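Local coordinates for protein FMN Adenylyltransferase (Candida glabrata, PDB 3FWK) that catalyses the transfer of an adenylyl group from ATP to FMN, the step of flavin metabolism that yields FAD, at residues E60-L74 with E160-D172. Sequence-based numbering, arbitrary orientation. Where two conformers were deposited one is given.
Sequences EISFSYNGGKDCQVL and ETKAIVIGIRHTD
With Val-165 at chi1 -179°, CG1 lies opposite the backbone nitrogen across CA-CB and reaches both Leu-74 and Phe-63, while CG2, beside that nitrogen, turns to Ile-61. CG1 stands 3.5 Å from Leu-74 CD2 and meets Phe-63 obliquely near CE1; CG2 lies 3.6 Å from Ile-61 CG2. Val-165 thus packs its strand against both neighbouring strand 61-64 and helix 69-86. Tyr-78 of that helix adds to the same apolar face.

Strands 61-64 and 163-165 run parallel. The ladder alternates: Ser-62 N donates to Ala-163 O, Ser-62 O accepts from Val-165 N at 2.9 Å, and Ser-64 N donates to Val-165 O. At its start, Glu-60 O accepts from both Lys-162 N and Ala-163 N, the second bond more bent at the hydrogen (139°). On the other face, Ile-164 CG2 lies 3.9 Å from Ser-64 CB, beneath helix 147-157, whose Phe-151 touches both residues.

Past the strands the backbones diverge, and water 2 spans them, donating to Ser-64 O and accepting from Gly-167 N. Gly-167 packs against the helix start, its O 3.2 Å from Asp-70 CB.

Asp-70 OD1 forms a long salt bridge with Arg-169 NE (3.5 Å), near the edge of a guanidinium whose plane is 82° from the carboxylate. Arg-169 NH1 bonds Trp-200 O and pairs with Asp-297; NH2 pairs with Glu-300. Asp-70 OD2 and Asp-172 OD2 are 3.6 Å apart; water 3 lies between the carboxylates and accepts from Arg-169 NE, while Arg-301 pairs with Asp-172, probably offsetting the repulsion.

Neighbouring parallel strands at the sheet's centre, the first leading through SYNGGKD, with its Asn-66 Asx turn and Gly-68 N-cap, into a helix, characterise this Rossmann-like fold; that loop resembles the PP-loop of phosphoadenosine phosphosulfate reductase relatives, where it probably holds nucleotide phosphate.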
loop_
_atom_site.group_PDB
_atom_site.type_symbol
_atom_site.label_atom_id
_atom_site.label_comp_id
_atom_site.label_asym_id
_atom_site.label_seq_id
_atom_site.Cartn_x
_atom_site.Cartn_y
_atom_site.Cartn_z
ATOM N N GLU A 60 -19.805 -4.716 6.966
ATOM C CA GLU A 60 -20.195 -3.565 6.124
ATOM C C GLU A 60 -19.056 -3.004 5.288
ATOM O O GLU A 60 -19.306 -2.495 4.192
ATOM C CB GLU A 60 -20.866 -2.440 6.921
ATOM C CG GLU A 60 -22.258 -2.882 7.412
ATOM C CD GLU A 60 -22.940 -1.869 8.307
ATOM O OE1 GLU A 60 -22.422 -0.763 8.516
ATOM O OE2 GLU A 60 -24.039 -2.206 8.835
ATOM N N ILE A 61 -17.828 -3.065 5.821
ATOM C CA ILE A 61 -16.683 -2.530 5.106
ATOM C C ILE A 61 -15.745 -3.668 4.697
ATOM O O ILE A 61 -15.359 -4.499 5.543
ATOM C CB ILE A 61 -15.877 -1.548 5.974
ATOM C CG1 ILE A 61 -16.747 -0.366 6.417
ATOM C CG2 ILE A 61 -14.620 -1.040 5.204
ATOM C CD1 ILE A 61 -16.003 0.649 7.258
ATOM N N SER A 62 -15.333 -3.682 3.434
ATOM C CA SER A 62 -14.223 -4.537 3.013
ATOM C C SER A 62 -13.052 -3.658 2.570
ATOM O O SER A 62 -13.241 -2.514 2.188
ATOM C CB SER A 62 -14.658 -5.471 1.896
ATOM O OG SER A 62 -15.352 -6.596 2.415
ATOM N N PHE A 63 -11.851 -4.201 2.668
ATOM C CA PHE A 63 -10.658 -3.466 2.347
ATOM C C PHE A 63 -10.079 -4.000 1.042
ATOM O O PHE A 63 -9.752 -5.185 0.970
ATOM C CB PHE A 63 -9.659 -3.592 3.518
ATOM C CG PHE A 63 -8.477 -2.687 3.392
ATOM C CD1 PHE A 63 -8.358 -1.574 4.247
ATOM C CD2 PHE A 63 -7.506 -2.895 2.426
ATOM C CE1 PHE A 63 -7.308 -0.694 4.139
ATOM C CE2 PHE A 63 -6.427 -2.004 2.297
ATOM C CZ PHE A 63 -6.320 -0.906 3.161
ATOM N N SER A 64 -9.918 -3.150 0.015
ATOM C CA SER A 64 -9.296 -3.592 -1.227
ATOM C C SER A 64 -7.786 -3.485 -1.130
ATOM O O SER A 64 -7.256 -2.388 -1.001
ATOM C CB SER A 64 -9.839 -2.785 -2.418
ATOM O OG SER A 64 -9.274 -3.329 -3.612
ATOM N N TYR A 65 -7.096 -4.607 -1.180
ATOM C CA TYR A 65 -5.665 -4.672 -0.934
ATOM C C TYR A 65 -4.941 -5.363 -2.048
ATOM O O TYR A 65 -5.227 -6.535 -2.339
ATOM C CB TYR A 65 -5.406 -5.427 0.381
ATOM C CG TYR A 65 -3.954 -5.557 0.783
ATOM C CD1 TYR A 65 -3.241 -4.485 1.298
ATOM C CD2 TYR A 65 -3.322 -6.829 0.715
ATOM C CE1 TYR A 65 -1.909 -4.613 1.635
ATOM C CE2 TYR A 65 -2.022 -6.981 1.112
ATOM C CZ TYR A 65 -1.316 -5.871 1.548
ATOM O OH TYR A 65 -0.014 -5.988 1.981
ATOM N N ASN A 66 -3.966 -4.687 -2.653
ATOM C CA ASN A 66 -3.251 -5.270 -3.795
ATOM C C ASN A 66 -1.764 -5.413 -3.559
ATOM O O ASN A 66 -1.010 -5.639 -4.527
ATOM C CB ASN A 66 -3.513 -4.472 -5.066
ATOM C CG ASN A 66 -2.979 -3.031 -4.976
ATOM O OD1 ASN A 66 -2.089 -2.726 -4.174
ATOM N ND2 ASN A 66 -3.542 -2.129 -5.787
ATOM N N GLY A 67 -1.331 -5.250 -2.309
ATOM C CA GLY A 67 0.050 -5.492 -1.914
ATOM C C GLY A 67 1.029 -4.371 -2.214
ATOM O O GLY A 67 2.154 -4.421 -1.730
ATOM N N GLY A 68 0.591 -3.347 -2.954
ATOM C CA GLY A 68 1.479 -2.273 -3.294
ATOM C C GLY A 68 1.671 -1.307 -2.137
ATOM O O GLY A 68 0.916 -1.341 -1.145
ATOM N N LYS A 69 2.631 -0.412 -2.300
ATOM C CA LYS A 69 2.993 0.505 -1.218
ATOM C C LYS A 69 1.810 1.369 -0.754
ATOM O O LYS A 69 1.705 1.674 0.435
ATOM C CB LYS A 69 4.188 1.341 -1.687
ATOM C CG LYS A 69 3.885 2.215 -2.894
ATOM C CD LYS A 69 5.144 2.847 -3.473
ATOM C CE LYS A 69 4.819 3.872 -4.549
ATOM N NZ LYS A 69 4.274 3.288 -5.819
ATOM N N ASP A 70 0.943 1.793 -1.675
ATOM C CA ASP A 70 -0.176 2.660 -1.276
ATOM C C ASP A 70 -1.189 1.893 -0.431
ATOM O O ASP A 70 -1.621 2.334 0.646
ATOM C CB ASP A 70 -0.909 3.239 -2.486
ATOM C CG ASP A 70 -0.047 4.149 -3.346
ATOM O OD1 ASP A 70 0.964 4.704 -2.886
ATOM O OD2 ASP A 70 -0.481 4.314 -4.519
ATOM N N CYS A 71 -1.585 0.704 -0.897
ATOM C CA CYS A 71 -2.466 -0.128 -0.116
ATOM C C CYS A 71 -1.860 -0.519 1.206
ATOM O O CYS A 71 -2.594 -0.642 2.187
ATOM C CB CYS A 71 -2.829 -1.401 -0.915
ATOM S SG CYS A 71 -4.100 -1.122 -2.166
ATOM N N GLN A 72 -0.547 -0.773 1.236
ATOM C CA GLN A 72 0.068 -1.138 2.493
ATOM C C GLN A 72 0.053 0.019 3.505
ATOM O O GLN A 72 -0.297 -0.177 4.665
ATOM C CB GLN A 72 1.473 -1.670 2.279
ATOM C CG GLN A 72 1.994 -2.277 3.607
ATOM C CD GLN A 72 3.307 -2.932 3.492
ATOM O OE1 GLN A 72 3.966 -2.863 2.448
ATOM N NE2 GLN A 72 3.734 -3.575 4.583
ATOM N N VAL A 73 0.435 1.219 3.072
ATOM C CA VAL A 73 0.331 2.368 3.971
ATOM C C VAL A 73 -1.097 2.490 4.468
ATOM O O VAL A 73 -1.348 2.698 5.667
ATOM C CB VAL A 73 0.795 3.669 3.262
ATOM C CG1 VAL A 73 0.336 4.909 4.077
ATOM C CG2 VAL A 73 2.291 3.662 3.078
ATOM N N LEU A 74 -2.062 2.422 3.561
ATOM C CA LEU A 74 -3.444 2.597 3.986
ATOM C C LEU A 74 -3.890 1.501 4.945
ATOM O O LEU A 74 -4.626 1.773 5.890
ATOM C CB LEU A 74 -4.357 2.682 2.783
ATOM C CG LEU A 74 -5.843 2.924 3.106
ATOM C CD1 LEU A 74 -6.052 4.205 3.966
ATOM C CD2 LEU A 74 -6.613 3.053 1.818
ATOM N N GLU A 160 -23.618 -8.231 2.145
ATOM C CA GLU A 160 -23.743 -7.295 3.254
ATOM C C GLU A 160 -22.828 -6.061 3.075
ATOM O O GLU A 160 -22.876 -5.115 3.883
ATOM C CB GLU A 160 -23.360 -8.000 4.569
ATOM C CG GLU A 160 -21.874 -8.393 4.743
ATOM C CD GLU A 160 -21.470 -9.774 4.158
ATOM O OE1 GLU A 160 -22.096 -10.277 3.186
ATOM O OE2 GLU A 160 -20.469 -10.342 4.666
ATOM N N THR A 161 -21.925 -6.122 2.093
ATOM C CA THR A 161 -20.904 -5.091 1.915
ATOM C C THR A 161 -21.588 -3.798 1.547
ATOM O O THR A 161 -22.362 -3.766 0.581
ATOM C CB THR A 161 -19.914 -5.491 0.807
ATOM O OG1 THR A 161 -19.362 -6.771 1.092
ATOM C CG2 THR A 161 -18.770 -4.454 0.711
ATOM N N LYS A 162 -21.250 -2.712 2.256
ATOM C CA LYS A 162 -21.788 -1.392 1.940
ATOM C C LYS A 162 -20.718 -0.454 1.429
ATOM O O LYS A 162 -21.053 0.553 0.766
ATOM C CB LYS A 162 -22.451 -0.773 3.172
ATOM C CG LYS A 162 -23.623 -1.561 3.753
ATOM C CD LYS A 162 -24.713 -1.844 2.714
ATOM C CE LYS A 162 -25.809 -2.766 3.283
ATOM N NZ LYS A 162 -27.086 -2.586 2.560
ATOM N N ALA A 163 -19.450 -0.711 1.749
ATOM C CA ALA A 163 -18.391 0.245 1.455
ATOM C C ALA A 163 -17.094 -0.521 1.311
ATOM O O ALA A 163 -16.899 -1.578 1.937
ATOM C CB ALA A 163 -18.284 1.280 2.577
ATOM N N ILE A 164 -16.200 -0.002 0.464
ATOM C CA ILE A 164 -14.901 -0.632 0.213
ATOM C C ILE A 164 -13.806 0.427 0.308
ATOM O O ILE A 164 -13.924 1.505 -0.281
ATOM C CB ILE A 164 -14.851 -1.382 -1.101
ATOM C CG1 ILE A 164 -15.897 -2.510 -1.015
ATOM C CG2 ILE A 164 -13.454 -2.006 -1.302
ATOM C CD1 ILE A 164 -15.869 -3.491 -2.077
ATOM N N VAL A 165 -12.766 0.099 1.072
ATOM C CA VAL A 165 -11.619 0.973 1.234
ATOM C C VAL A 165 -10.666 0.781 0.053
ATOM O O VAL A 165 -10.280 -0.371 -0.258
ATOM C CB VAL A 165 -10.890 0.674 2.553
ATOM C CG1 VAL A 165 -9.702 1.607 2.717
ATOM C CG2 VAL A 165 -11.823 0.771 3.738
ATOM N N ILE A 166 -10.280 1.884 -0.588
ATOM C CA ILE A 166 -9.446 1.840 -1.792
ATOM C C ILE A 166 -8.230 2.726 -1.595
ATOM O O ILE A 166 -8.362 3.892 -1.237
ATOM C CB ILE A 166 -10.225 2.302 -3.009
ATOM C CG1 ILE A 166 -11.408 1.370 -3.217
ATOM C CG2 ILE A 166 -9.383 2.276 -4.276
ATOM C CD1 ILE A 166 -12.353 1.806 -4.294
ATOM N N GLY A 167 -7.044 2.206 -1.896
ATOM C CA GLY A 167 -5.794 2.950 -1.610
ATOM C C GLY A 167 -5.216 3.810 -2.731
ATOM O O GLY A 167 -4.015 3.923 -2.891
ATOM N N ILE A 168 -6.063 4.468 -3.470
ATOM C CA ILE A 168 -5.625 5.328 -4.563
ATOM C C ILE A 168 -5.255 6.745 -4.124
ATOM O O ILE A 168 -5.788 7.268 -3.121
ATOM C CB ILE A 168 -6.772 5.277 -5.560
ATOM C CG1 ILE A 168 -6.406 5.922 -6.890
ATOM C CG2 ILE A 168 -8.054 5.790 -4.937
ATOM C CD1 ILE A 168 -7.351 5.526 -8.025
ATOM N N ARG A 169 -4.356 7.353 -4.871
ATOM C CA ARG A 169 -3.957 8.742 -4.623
ATOM C C ARG A 169 -4.394 9.605 -5.793
ATOM O O ARG A 169 -4.545 9.134 -6.924
ATOM C CB ARG A 169 -2.424 8.859 -4.441
ATOM C CG ARG A 169 -1.931 7.972 -3.329
ATOM C CD ARG A 169 -0.429 8.141 -2.930
ATOM N NE ARG A 169 0.540 8.034 -4.017
ATOM C CZ ARG A 169 1.043 9.086 -4.699
ATOM N NH1 ARG A 169 0.673 10.328 -4.432
ATOM N NH2 ARG A 169 1.928 8.882 -5.650
ATOM N N HIS A 170 -4.539 10.906 -5.554
ATOM C CA HIS A 170 -4.945 11.788 -6.669
ATOM C C HIS A 170 -3.998 11.758 -7.855
ATOM O O HIS A 170 -4.445 11.959 -8.980
ATOM C CB HIS A 170 -5.075 13.237 -6.208
ATOM C CG HIS A 170 -6.343 13.559 -5.488
ATOM N ND1 HIS A 170 -7.596 13.270 -6.001
ATOM C CD2 HIS A 170 -6.550 14.194 -4.313
ATOM C CE1 HIS A 170 -8.522 13.685 -5.139
ATOM N NE2 HIS A 170 -7.914 14.261 -4.111
ATOM N N THR A 171 -2.700 11.515 -7.622
ATOM C CA THR A 171 -1.747 11.506 -8.709
ATOM C C THR A 171 -1.768 10.221 -9.532
ATOM O O THR A 171 -1.131 10.163 -10.580
ATOM C CB THR A 171 -0.303 11.736 -8.214
ATOM O OG1 THR A 171 -0.001 10.690 -7.304
ATOM C CG2 THR A 171 -0.146 13.094 -7.515
ATOM N N ASP A 172 -2.481 9.202 -9.065
ATOM C CA ASP A 172 -2.581 7.967 -9.823
ATOM C C ASP A 172 -3.500 8.130 -11.032
ATOM O O ASP A 172 -4.358 9.010 -11.042
ATOM C CB ASP A 172 -3.168 6.864 -8.926
ATOM C CG ASP A 172 -2.219 6.417 -7.813
ATOM O OD1 ASP A 172 -1.005 6.420 -8.014
ATOM O OD2 ASP A 172 -2.726 6.000 -6.757
HETATM O O HOH W 1 -17.757 -6.795 3.145
HETATM O O HOH W 2 -7.218 -0.498 -3.169
HETATM O O HOH W 3 0.726 5.899 -6.050
#